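Local coordinates for endo-N-acetyl-beta-D-glucosaminidase (Hypocrea jecorina, PDB 4AC1), which hydrolyses the bond between the two core N-acetylglucosamine residues of N-glycans, as a family 18 glycoside hydrolase responsible for deglycosylating the fungus's cellulases, at residues P3-Y8 against I31-L36; S40-Q45 against G84-S89; A155-A160 against S192-M197; T222-A227 against N259-G264. All blocks are in the same frame, centred on the assembly; numbering follows the deposited sequence.

Contact 1. Residues P3-Y8 against I31-L36; sequences PRLIVY and IALTHL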
loop_
_atom_site.group_PDB
_atom_site.type_symbol
_atom_site.label_atom_id
_atom_site.label_comp_id
_atom_site.label_asym_id
_atom_site.label_seq_id
_atom_site.Cartn_x
_atom_site.Cartn_y
_atom_site.Cartn_z
ATOM N N PRO A 3 14.537 2.176 6.588
ATOM C CA PRO A 3 13.478 2.292 5.591
ATOM C C PRO A 3 12.537 1.089 5.572
ATOM O O PRO A 3 12.954 -0.049 5.800
ATOM C CB PRO A 3 14.265 2.349 4.277
ATOM C CG PRO A 3 15.447 1.486 4.537
ATOM C CD PRO A 3 15.817 1.770 5.971
ATOM N N ARG A 4 11.270 1.349 5.281
ATOM C CA ARG A 4 10.291 0.276 5.101
ATOM C C ARG A 4 10.499 -0.386 3.746
ATOM O O ARG A 4 10.924 0.272 2.777
ATOM C CB ARG A 4 8.870 0.827 5.186
ATOM C CG ARG A 4 8.608 1.635 6.453
ATOM C CD ARG A 4 7.206 2.201 6.443
ATOM N NE ARG A 4 6.954 3.176 7.508
ATOM C CZ ARG A 4 7.169 4.487 7.404
ATOM N NH1 ARG A 4 7.696 4.996 6.306
ATOM N NH2 ARG A 4 6.855 5.302 8.406
ATOM N N LEU A 5 10.234 -1.690 3.684
ATOM C CA LEU A 5 10.149 -2.403 2.421
ATOM C C LEU A 5 8.802 -3.080 2.396
ATOM O O LEU A 5 8.532 -3.985 3.198
ATOM C CB LEU A 5 11.269 -3.437 2.257
ATOM C CG LEU A 5 11.206 -4.285 0.975
ATOM C CD1 LEU A 5 11.217 -3.413 -0.298
ATOM C CD2 LEU A 5 12.325 -5.319 0.929
ATOM N N ILE A 6 7.955 -2.630 1.479
ATOM C CA ILE A 6 6.545 -2.969 1.466
ATOM C C ILE A 6 6.221 -3.646 0.151
ATOM O O ILE A 6 6.616 -3.161 -0.902
ATOM C CB ILE A 6 5.715 -1.681 1.564
ATOM C CG1 ILE A 6 6.002 -0.961 2.890
ATOM C CG2 ILE A 6 4.213 -1.957 1.385
ATOM C CD1 ILE A 6 6.078 0.539 2.769
ATOM N N VAL A 7 5.528 -4.774 0.205
ATOM C CA VAL A 7 5.121 -5.502 -1.002
ATOM C C VAL A 7 3.604 -5.669 -1.004
ATOM O O VAL A 7 3.019 -6.179 -0.025
ATOM C CB VAL A 7 5.781 -6.891 -1.074
ATOM C CG1 VAL A 7 5.131 -7.759 -2.175
ATOM C CG2 VAL A 7 7.282 -6.752 -1.287
ATOM N N TYR A 8 2.968 -5.209 -2.081
ATOM C CA TYR A 8 1.557 -5.471 -2.325
ATOM C C TYR A 8 1.371 -6.857 -2.926
ATOM O O TYR A 8 2.099 -7.252 -3.853
ATOM C CB TYR A 8 0.981 -4.440 -3.285
ATOM C CG TYR A 8 0.720 -3.059 -2.704
ATOM C CD1 TYR A 8 1.697 -2.061 -2.707
ATOM C CD2 TYR A 8 -0.528 -2.746 -2.162
ATOM C CE1 TYR A 8 1.437 -0.798 -2.169
ATOM C CE2 TYR A 8 -0.800 -1.486 -1.636
ATOM C CZ TYR A 8 0.189 -0.520 -1.646
ATOM O OH TYR A 8 -0.063 0.738 -1.139
ATOM N N ILE A 31 16.510 -10.627 2.640
ATOM C CA ILE A 31 15.293 -9.829 2.460
ATOM C C ILE A 31 14.917 -9.200 3.789
ATOM O O ILE A 31 14.862 -9.890 4.820
ATOM C CB ILE A 31 14.119 -10.683 1.930
ATOM C CG1 ILE A 31 14.509 -11.388 0.621
ATOM C CG2 ILE A 31 12.878 -9.811 1.721
ATOM C CD1 ILE A 31 13.446 -12.303 0.082
ATOM N N ALA A 32 14.684 -7.890 3.777
ATOM C CA ALA A 32 14.242 -7.199 4.983
ATOM C C ALA A 32 12.849 -6.638 4.749
ATOM O O ALA A 32 12.647 -5.419 4.724
ATOM C CB ALA A 32 15.234 -6.096 5.386
ATOM N N LEU A 33 11.891 -7.537 4.533
ATOM C CA LEU A 33 10.516 -7.122 4.314
ATOM C C LEU A 33 9.930 -6.595 5.612
ATOM O O LEU A 33 10.023 -7.273 6.628
ATOM C CB LEU A 33 9.679 -8.309 3.849
ATOM C CG LEU A 33 8.235 -7.989 3.470
ATOM C CD1 LEU A 33 8.198 -7.210 2.167
ATOM C CD2 LEU A 33 7.430 -9.256 3.340
ATOM N N THR A 34 9.369 -5.389 5.608
ATOM C CA THR A 34 8.739 -4.870 6.821
ATOM C C THR A 34 7.215 -4.987 6.800
ATOM O O THR A 34 6.610 -5.135 7.850
ATOM C CB THR A 34 9.165 -3.431 7.115
ATOM O OG1 THR A 34 8.792 -2.599 6.016
ATOM C CG2 THR A 34 10.671 -3.345 7.321
ATOM N N HIS A 35 6.603 -4.920 5.613
ATOM C CA HIS A 35 5.149 -4.910 5.491
ATOM C C HIS A 35 4.697 -5.702 4.285
ATOM O O HIS A 35 5.270 -5.542 3.202
ATOM C CB HIS A 35 4.644 -3.465 5.343
ATOM C CG HIS A 35 4.987 -2.601 6.507
ATOM N ND1 HIS A 35 6.226 -2.014 6.651
ATOM C CD2 HIS A 35 4.283 -2.290 7.618
ATOM C CE1 HIS A 35 6.262 -1.358 7.798
ATOM N NE2 HIS A 35 5.098 -1.518 8.404
ATOM N N LEU A 36 3.643 -6.498 4.453
ATOM C CA LEU A 36 3.011 -7.224 3.363
ATOM C C LEU A 36 1.569 -6.726 3.327
ATOM O O LEU A 36 0.863 -6.828 4.352
ATOM C CB LEU A 36 3.072 -8.739 3.611
ATOM C CG LEU A 36 2.630 -9.731 2.516
ATOM C CD1 LEU A 36 1.118 -9.764 2.293
ATOM C CD2 LEU A 36 3.382 -9.541 1.185
HETATM O O HOH W 1 13.730 -2.787 4.913
#
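L33, just before its strand, packs against V7 with the two side chains crossing at about a right angle, V7 CG2 lying 3.6 Å from L33 CD1. On the face V7 shares with L36, CD2 of L36 comes within 4.2 Å of V7 CG1, while L5 packs beyond the contact on V275 and T276 of helix 270-279. The other face carries I6 and H35, with I6 CG1 3.8 Å from H35 CB; both also touch W185 across the barrel interior, H35 ring edge-to-face. Between the faces, backbone pairing runs in parallel register, I6 with H35 and V7 with L36, and V7 N donates to H35 O at 3.1 Å. At the polar edge L5 O receives two N-H groups: T34 N at 2.9 Å in the carbonyl plane, and H35 N at 3.2 Å, tilted 30° from it. T34 chi1 of 60° swings the hydroxyl back toward the neighbouring strand, and OG1 accepts from L5 N at 2.9 Å. The same OG1 is hydrogen-bonded to H35 ND1 at 2.7 Å, which restrains the rotation of the imidazole. R4 runs its extended chain past H35 CE1 and delivers NH1 to A214 O. Farther out, one water bridges P3 O and A32 O. Parallel pairing of strands 4-9 and 35-42, joined through helix 24-27, is a beta-alpha-beta unit of the beta/alpha (TIM) barrel of glycoside hydrolase family 18.

Contact 2. Residues S40-Q45 against G84-S89; sequences SFHINQ and GAAPGS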
loop_
_atom_site.group_PDB
_atom_site.type_symbol
_atom_site.label_atom_id
_atom_site.label_comp_id
_atom_site.label_asym_id
_atom_site.label_seq_id
_atom_site.Cartn_x
_atom_site.Cartn_y
_atom_site.Cartn_z
ATOM N N SER A 40 -6.815 -6.761 -3.342
ATOM C CA SER A 40 -7.511 -5.540 -2.948
ATOM C C SER A 40 -8.864 -5.874 -2.346
ATOM O O SER A 40 -9.681 -6.574 -2.953
ATOM C CB SER A 40 -7.719 -4.618 -4.146
ATOM O OG SER A 40 -6.476 -4.214 -4.697
ATOM N N PHE A 41 -9.112 -5.367 -1.145
ATOM C CA PHE A 41 -10.443 -5.436 -0.548
ATOM C C PHE A 41 -11.379 -4.475 -1.287
ATOM O O PHE A 41 -10.962 -3.405 -1.747
ATOM C CB PHE A 41 -10.394 -5.128 0.954
ATOM C CG PHE A 41 -9.776 -6.230 1.785
ATOM C CD1 PHE A 41 -10.564 -7.256 2.299
ATOM C CD2 PHE A 41 -8.410 -6.244 2.049
ATOM C CE1 PHE A 41 -10.004 -8.273 3.079
ATOM C CE2 PHE A 41 -7.840 -7.261 2.824
ATOM C CZ PHE A 41 -8.640 -8.277 3.338
ATOM N N HIS A 42 -12.632 -4.903 -1.420
ATOM C CA HIS A 42 -13.679 -4.172 -2.131
ATOM C C HIS A 42 -14.930 -4.090 -1.270
ATOM O O HIS A 42 -15.428 -5.117 -0.783
ATOM C CB HIS A 42 -14.055 -4.897 -3.422
ATOM C CG HIS A 42 -12.901 -5.147 -4.335
ATOM N ND1 HIS A 42 -12.131 -4.124 -4.844
ATOM C CD2 HIS A 42 -12.397 -6.292 -4.852
ATOM C CE1 HIS A 42 -11.189 -4.631 -5.619
ATOM N NE2 HIS A 42 -11.330 -5.942 -5.643
ATOM N N ILE A 43 -15.412 -2.868 -1.066
ATOM C CA ILE A 43 -16.696 -2.627 -0.414
ATOM C C ILE A 43 -17.756 -2.577 -1.513
ATOM O O ILE A 43 -17.649 -1.794 -2.465
ATOM C CB ILE A 43 -16.696 -1.297 0.394
ATOM C CG1 ILE A 43 -15.485 -1.206 1.337
ATOM C CG2 ILE A 43 -18.037 -1.085 1.124
ATOM C CD1 ILE A 43 -15.476 -2.185 2.469
ATOM N N ASN A 44 -18.768 -3.429 -1.393
ATOM C CA ASN A 44 -19.788 -3.574 -2.431
ATOM C C ASN A 44 -21.154 -3.131 -1.947
ATOM O O ASN A 44 -21.669 -3.694 -0.983
ATOM C CB ASN A 44 -19.857 -5.037 -2.866
ATOM C CG ASN A 44 -18.522 -5.554 -3.372
ATOM O OD1 ASN A 44 -17.937 -6.471 -2.794
ATOM N ND2 ASN A 44 -18.015 -4.939 -4.436
ATOM N N GLN A 45 -21.737 -2.125 -2.602
ATOM C CA GLN A 45 -23.106 -1.716 -2.291
ATOM C C GLN A 45 -24.022 -2.944 -2.332
ATOM O O GLN A 45 -24.000 -3.709 -3.294
ATOM C CB GLN A 45 -23.613 -0.652 -3.273
ATOM C CG GLN A 45 -25.084 -0.269 -3.036
ATOM C CD GLN A 45 -25.663 0.655 -4.089
ATOM O OE1 GLN A 45 -26.230 1.693 -3.759
ATOM N NE2 GLN A 45 -25.554 0.264 -5.356
ATOM N N GLY A 84 -8.098 0.563 -4.675
ATOM C CA GLY A 84 -7.370 0.272 -5.901
ATOM C C GLY A 84 -8.218 0.548 -7.129
ATOM O O GLY A 84 -9.114 1.397 -7.110
ATOM N N ALA A 85 -7.944 -0.202 -8.192
ATOM C CA ALA A 85 -8.530 0.049 -9.513
ATOM C C ALA A 85 -10.058 -0.086 -9.587
ATOM O O ALA A 85 -10.709 0.682 -10.290
ATOM C CB ALA A 85 -7.872 -0.855 -10.557
ATOM N N ALA A 86 -10.622 -1.056 -8.872
ATOM C CA ALA A 86 -12.053 -1.322 -8.979
ATOM C C ALA A 86 -12.850 -0.251 -8.225
ATOM O O ALA A 86 -12.672 -0.089 -7.018
ATOM C CB ALA A 86 -12.372 -2.706 -8.466
ATOM N N PRO A 87 -13.720 0.500 -8.935
ATOM C CA PRO A 87 -14.508 1.532 -8.259
ATOM C C PRO A 87 -15.556 0.914 -7.350
ATOM O O PRO A 87 -15.963 -0.230 -7.565
ATOM C CB PRO A 87 -15.228 2.253 -9.413
ATOM C CG PRO A 87 -14.535 1.848 -10.646
ATOM C CD PRO A 87 -13.996 0.472 -10.382
ATOM N N GLY A 88 -15.992 1.660 -6.344
ATOM C CA GLY A 88 -17.100 1.220 -5.511
ATOM C C GLY A 88 -16.915 1.340 -4.011
ATOM O O GLY A 88 -17.903 1.396 -3.274
ATOM N N SER A 89 -15.664 1.395 -3.546
ATOM C CA SER A 89 -15.393 1.399 -2.110
ATOM C C SER A 89 -15.499 2.784 -1.468
ATOM O O SER A 89 -15.712 2.885 -0.262
ATOM C CB SER A 89 -14.012 0.804 -1.806
ATOM O OG SER A 89 -13.946 -0.562 -2.167
HETATM O O HOH W 2 -12.268 -1.524 -4.466
HETATM O O HOH W 3 -16.018 -2.247 -4.958
HETATM O O HOH W 4 -19.969 -0.572 -4.297
#
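The imidazole of H42 meets A86 obliquely, CE1 lying 3.6 Å from the methyl CB. One face of this ring carries S40 O, 3.2 Å above its plane and offset toward the rim. At the ring edge, and in its plane, a water sits 2.6 Å from H42 ND1; this water probably donates to A86 O and is hydrogen-bonded to S89 OG. S89 is the centre of the polar network, because its hydroxyl also accepts I43 N at 2.9 Å in a nearly straight bond (173° at the hydrogen). Its chi1 of -64° turns OG toward the peptide that follows H42. Replacing S89 by alanine removes the hydroxyl, and I43 N would probably be left without its acceptor, the water with one partner fewer and the H42 ring freer to turn. Two acceptors, I43 O and G88 O, approach to 3.3 Å; a second water donates to I43 O and P87 O, and a third links G88 O to Q45 N. The contact lies at the C-terminal end of family 18 barrel strands, the H42 side chain about 4 Å from that of H50, a zinc-binding residue. One direct bond, with three waters bridging the polar atoms around it, joins the end of strand 35-42 and the residues just after it to the loop.

Contact 3. Residues A155-A160 against S192-M197; sequences APVASA and SGFGSM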
loop_
_atom_site.group_PDB
_atom_site.type_symbol
_atom_site.label_atom_id
_atom_site.label_comp_id
_atom_site.label_asym_id
_atom_site.label_seq_id
_atom_site.Cartn_x
_atom_site.Cartn_y
_atom_site.Cartn_z
ATOM N N ALA A 155 -2.362 5.703 -0.569
ATOM C CA ALA A 155 -1.539 5.504 -1.752
ATOM C C ALA A 155 -1.786 6.614 -2.787
ATOM O O ALA A 155 -2.261 6.347 -3.892
ATOM C CB ALA A 155 -1.813 4.113 -2.344
ATOM N N PRO A 156 -1.454 7.871 -2.453
ATOM C CA PRO A 156 -1.557 8.932 -3.458
ATOM C C PRO A 156 -0.632 8.655 -4.637
ATOM O O PRO A 156 0.450 8.104 -4.463
ATOM C CB PRO A 156 -1.042 10.158 -2.704
ATOM C CG PRO A 156 -0.126 9.601 -1.655
ATOM C CD PRO A 156 -0.734 8.311 -1.242
ATOM N N VAL A 157 -1.048 9.055 -5.833
ATOM C CA VAL A 157 -0.098 9.118 -6.930
ATOM C C VAL A 157 0.841 10.289 -6.629
ATOM O O VAL A 157 0.464 11.248 -5.960
ATOM C CB VAL A 157 -0.788 9.225 -8.308
ATOM C CG1 VAL A 157 -1.757 8.070 -8.504
ATOM C CG2 VAL A 157 -1.481 10.564 -8.487
ATOM N N ALA A 158 2.076 10.212 -7.106
ATOM C CA ALA A 158 3.090 11.171 -6.675
ATOM C C ALA A 158 2.681 12.634 -6.880
ATOM O O ALA A 158 2.829 13.444 -5.966
ATOM C CB ALA A 158 4.421 10.885 -7.364
ATOM N N SER A 159 2.142 12.959 -8.058
ATOM C CA SER A 159 1.726 14.326 -8.383
ATOM C C SER A 159 0.632 14.843 -7.438
ATOM O O SER A 159 0.451 16.047 -7.307
ATOM C CB SER A 159 1.291 14.439 -9.845
ATOM O OG SER A 159 0.353 13.434 -10.159
ATOM N N ALA A 160 -0.107 13.948 -6.788
ATOM C CA ALA A 160 -1.128 14.379 -5.820
ATOM C C ALA A 160 -0.526 14.993 -4.561
ATOM O O ALA A 160 -1.219 15.691 -3.815
ATOM C CB ALA A 160 -2.051 13.232 -5.462
ATOM N N SER A 192 2.769 5.349 -13.769
ATOM C CA SER A 192 1.528 5.633 -14.501
ATOM C C SER A 192 1.444 7.062 -15.018
ATOM O O SER A 192 0.374 7.518 -15.429
ATOM C CB SER A 192 0.294 5.277 -13.665
ATOM O OG SER A 192 0.321 3.901 -13.363
ATOM N N GLY A 193 2.584 7.747 -15.038
ATOM C CA GLY A 193 2.656 9.113 -15.538
ATOM C C GLY A 193 2.731 10.151 -14.432
ATOM O O GLY A 193 3.059 11.297 -14.684
ATOM N N PHE A 194 2.510 9.732 -13.183
ATOM C CA PHE A 194 2.292 10.662 -12.066
ATOM C C PHE A 194 3.568 11.077 -11.359
ATOM O O PHE A 194 3.592 12.062 -10.614
ATOM C CB PHE A 194 1.287 10.070 -11.079
ATOM C CG PHE A 194 -0.055 9.840 -11.689
ATOM C CD1 PHE A 194 -0.836 10.921 -12.117
ATOM C CD2 PHE A 194 -0.533 8.560 -11.878
ATOM C CE1 PHE A 194 -2.067 10.713 -12.715
ATOM C CE2 PHE A 194 -1.768 8.345 -12.452
ATOM C CZ PHE A 194 -2.524 9.418 -12.895
ATOM N N GLY A 195 4.640 10.335 -11.595
ATOM C CA GLY A 195 5.927 10.648 -10.970
ATOM C C GLY A 195 7.011 9.690 -11.385
ATOM O O GLY A 195 6.735 8.646 -11.963
ATOM N N SER A 196 8.248 10.038 -11.059
ATOM C CA SER A 196 9.388 9.216 -11.442
ATOM C C SER A 196 10.456 9.174 -10.366
ATOM O O SER A 196 10.809 10.208 -9.788
ATOM C CB SER A 196 10.000 9.717 -12.748
ATOM O OG SER A 196 11.164 8.972 -13.052
ATOM N N MET A 197 10.957 7.971 -10.112
ATOM C CA MET A 197 12.121 7.775 -9.249
ATOM C C MET A 197 13.438 7.706 -10.032
ATOM O O MET A 197 14.454 7.309 -9.469
ATOM C CB MET A 197 11.948 6.540 -8.345
ATOM C CG MET A 197 10.955 6.741 -7.198
ATOM S SD MET A 197 11.426 8.035 -6.024
ATOM C CE MET A 197 12.824 7.275 -5.221
#
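A158 and S159 run beside G195 and F194 respectively, both CA pairs being 5.2 Å apart, as a short 3-10 turn comes up against an irregular loop. F194 buries more surface here than any other residue of the two segments. Over one face of its phenyl ring lies V157 CG2, 3.9 Å from the ring centroid and 26° off the normal, a CH-pi contact. With V157 chi1 at -56°, CG2 falls between the backbone N and the carbonyl carbon, and the other branch, CG1, is left to approach the ring at CD2, 3.6 Å away. The edge of the ring, near its plane, meets S159 OG at 3.4 Å from F194 CD1; that hydroxyl has its hydrogen bond elsewhere, with S165 O. Next to the ring the packing is close to the main chain: A158 CB is 3.6 Å from F194 O and 3.9 Å from G195 CA. A side-chain carbon on G195 would clash with A158 CB, and glycine fits this place. A160 N bonds back to V157 O and closes the turn that presents V157 and S159 to the ring. A155 O accepts from Q189 NE2, and Q189 and E127 bind a zinc ion that lies about 6 Å from the V157 side chain. The two segments are loops following strands 151-154 and 185-189, at the C-terminal mouth of the family 18 beta/alpha barrel, the end where catalytic sites of such barrels lie.

Contact 4. Residues T222-A227 against N259-G264; sequences TTPEGA and NSLPGG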
loop_
_atom_site.group_PDB
_atom_site.type_symbol
_atom_site.label_atom_id
_atom_site.label_comp_id
_atom_site.label_asym_id
_atom_site.label_seq_id
_atom_site.Cartn_x
_atom_site.Cartn_y
_atom_site.Cartn_z
ATOM N N THR A 222 6.896 -3.331 -10.133
ATOM C CA THR A 222 7.890 -4.401 -10.098
ATOM C C THR A 222 8.176 -4.980 -11.485
ATOM O O THR A 222 9.147 -5.724 -11.667
ATOM C CB THR A 222 7.466 -5.535 -9.166
ATOM O OG1 THR A 222 6.235 -6.089 -9.639
ATOM C CG2 THR A 222 7.314 -5.035 -7.721
ATOM N N THR A 223 7.319 -4.641 -12.449
ATOM C CA THR A 223 7.477 -5.089 -13.843
ATOM C C THR A 223 7.122 -3.919 -14.751
ATOM O O THR A 223 6.471 -2.980 -14.307
ATOM C CB THR A 223 6.502 -6.229 -14.224
ATOM O OG1 THR A 223 5.181 -5.690 -14.350
ATOM C CG2 THR A 223 6.506 -7.357 -13.205
ATOM N N PRO A 224 7.525 -3.989 -16.044
ATOM C CA PRO A 224 7.161 -2.952 -17.011
ATOM C C PRO A 224 5.764 -3.155 -17.629
ATOM O O PRO A 224 5.452 -2.571 -18.684
ATOM C CB PRO A 224 8.277 -3.042 -18.069
ATOM C CG PRO A 224 9.016 -4.284 -17.806
ATOM C CD PRO A 224 8.417 -5.002 -16.637
ATOM N N GLU A 225 4.927 -3.972 -16.985
ATOM C CA GLU A 225 3.516 -4.112 -17.375
ATOM C C GLU A 225 2.723 -2.922 -16.850
ATOM O O GLU A 225 1.888 -3.029 -15.926
ATOM C CB GLU A 225 2.925 -5.420 -16.863
ATOM C CG GLU A 225 3.543 -6.669 -17.465
ATOM C CD GLU A 225 2.683 -7.896 -17.247
ATOM O OE1 GLU A 225 1.709 -7.818 -16.465
ATOM O OE2 GLU A 225 2.972 -8.941 -17.863
ATOM N N GLY A 226 2.986 -1.782 -17.465
ATOM C CA GLY A 226 2.422 -0.531 -17.049
ATOM C C GLY A 226 3.277 0.582 -17.588
ATOM O O GLY A 226 4.133 0.374 -18.465
ATOM N N ALA A 227 3.035 1.776 -17.077
ATOM C CA ALA A 227 3.787 2.939 -17.475
ATOM C C ALA A 227 4.601 3.412 -16.299
ATOM O O ALA A 227 4.114 3.438 -15.169
ATOM C CB ALA A 227 2.855 4.031 -17.937
ATOM N N ASN A 259 4.939 -11.537 -9.945
ATOM C CA ASN A 259 5.654 -11.593 -11.223
ATOM C C ASN A 259 6.824 -10.634 -11.266
ATOM O O ASN A 259 7.367 -10.346 -12.336
ATOM C CB ASN A 259 4.690 -11.305 -12.392
ATOM C CG ASN A 259 4.061 -9.912 -12.314
ATOM O OD1 ASN A 259 4.228 -9.197 -11.333
ATOM N ND2 ASN A 259 3.341 -9.526 -13.353
ATOM N N SER A 260 7.236 -10.152 -10.098
ATOM C CA SER A 260 8.286 -9.143 -10.015
ATOM C C SER A 260 9.539 -9.500 -10.790
ATOM O O SER A 260 10.069 -10.596 -10.647
ATOM C CB SER A 260 8.689 -8.945 -8.571
ATOM O OG SER A 260 7.624 -8.450 -7.792
ATOM N N LEU A 261 10.040 -8.548 -11.571
ATOM C CA LEU A 261 11.396 -8.659 -12.121
ATOM C C LEU A 261 12.407 -8.513 -10.986
ATOM O O LEU A 261 12.098 -7.841 -10.003
ATOM C CB LEU A 261 11.637 -7.596 -13.197
ATOM C CG LEU A 261 10.850 -7.800 -14.489
ATOM C CD1 LEU A 261 11.187 -6.700 -15.495
ATOM C CD2 LEU A 261 11.104 -9.170 -15.109
ATOM N N PRO A 262 13.615 -9.102 -11.123
ATOM C CA PRO A 262 14.153 -9.810 -12.293
ATOM C C PRO A 262 13.757 -11.281 -12.399
ATOM O O PRO A 262 13.878 -11.869 -13.474
ATOM C CB PRO A 262 15.666 -9.714 -12.072
ATOM C CG PRO A 262 15.817 -9.735 -10.591
ATOM C CD PRO A 262 14.660 -8.897 -10.097
ATOM N N GLY A 263 13.288 -11.876 -11.310
ATOM C CA GLY A 263 13.056 -13.316 -11.279
ATOM C C GLY A 263 11.749 -13.785 -11.894
ATOM O O GLY A 263 11.564 -14.982 -12.126
ATOM N N GLY A 264 10.827 -12.859 -12.156
ATOM C CA GLY A 264 9.538 -13.222 -12.734
ATOM C C GLY A 264 8.679 -14.095 -11.839
ATOM O O GLY A 264 8.880 -14.176 -10.627
HETATM O O HOH W 5 2.516 -6.984 -14.063
#
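T223 and N259 cross at about a right angle, the CG2 methyl of T223 pressing against N259 at 3.2 Å from its backbone O and 3.5 Å from its amide OD1. A chi1 of 73° sets T223 OG1 between the backbone N and the carbonyl carbon, from where it accepts E225 N in an ST turn. It also meets a water 3.0 Å away. That water donates to E225 OE1 at 2.7 Å and accepts from N259 ND2 at 2.8 Å, so carboxylate and amide, whose planes stand 87° apart, are joined through it. With an alanine in place of T223, the water would probably lose its hydroxyl partner, the turn its acceptor, and N259 the methyl that packs against it. P224 and L261 likewise cross at about a right angle, and their closest carbons, P224 CD and L261 CD1, are tighter than usual at 3.4 Å. L261 N donates to T222 O at 3.0 Å. T222 CB meets S260 OG at 3.2 Å, and both hydroxyls find backbone carbonyls just past strand 251-255: T222 OG1 on E256 O, S260 OG on Y257 O as well as E256 O. The contact thus joins the loops after strands 216-221 and 251-255, neighbours in the barrel sheet. Its chemistry is divided, with hydroxyls satisfied by backbone carbonyls on the buried side and, toward the outer side, a single water holding the glutamate to the asparagine.

Overall arrangement
The four contacts follow one another in series along the chain, each closing before the next opens, all within the single beta/alpha barrel. Contacts 1 and 2 both use strand 35-42, one at its beginning and the other at its end, their centres about 24 Å apart on opposite sides of the chain's centre. Contacts 3 and 4 are neighbours, centres about 18 Å apart, with S192 N 2.7 Å from A227 O in a probable hydrogen bond. Contact 1 touches contact 3 through Y8 OH, 4.0 Å from A155 CB. Contact 1 lies within the barrel sheet, while contacts 2, 3 and 4 involve loops after its strands, the end where family 18 active sites lie.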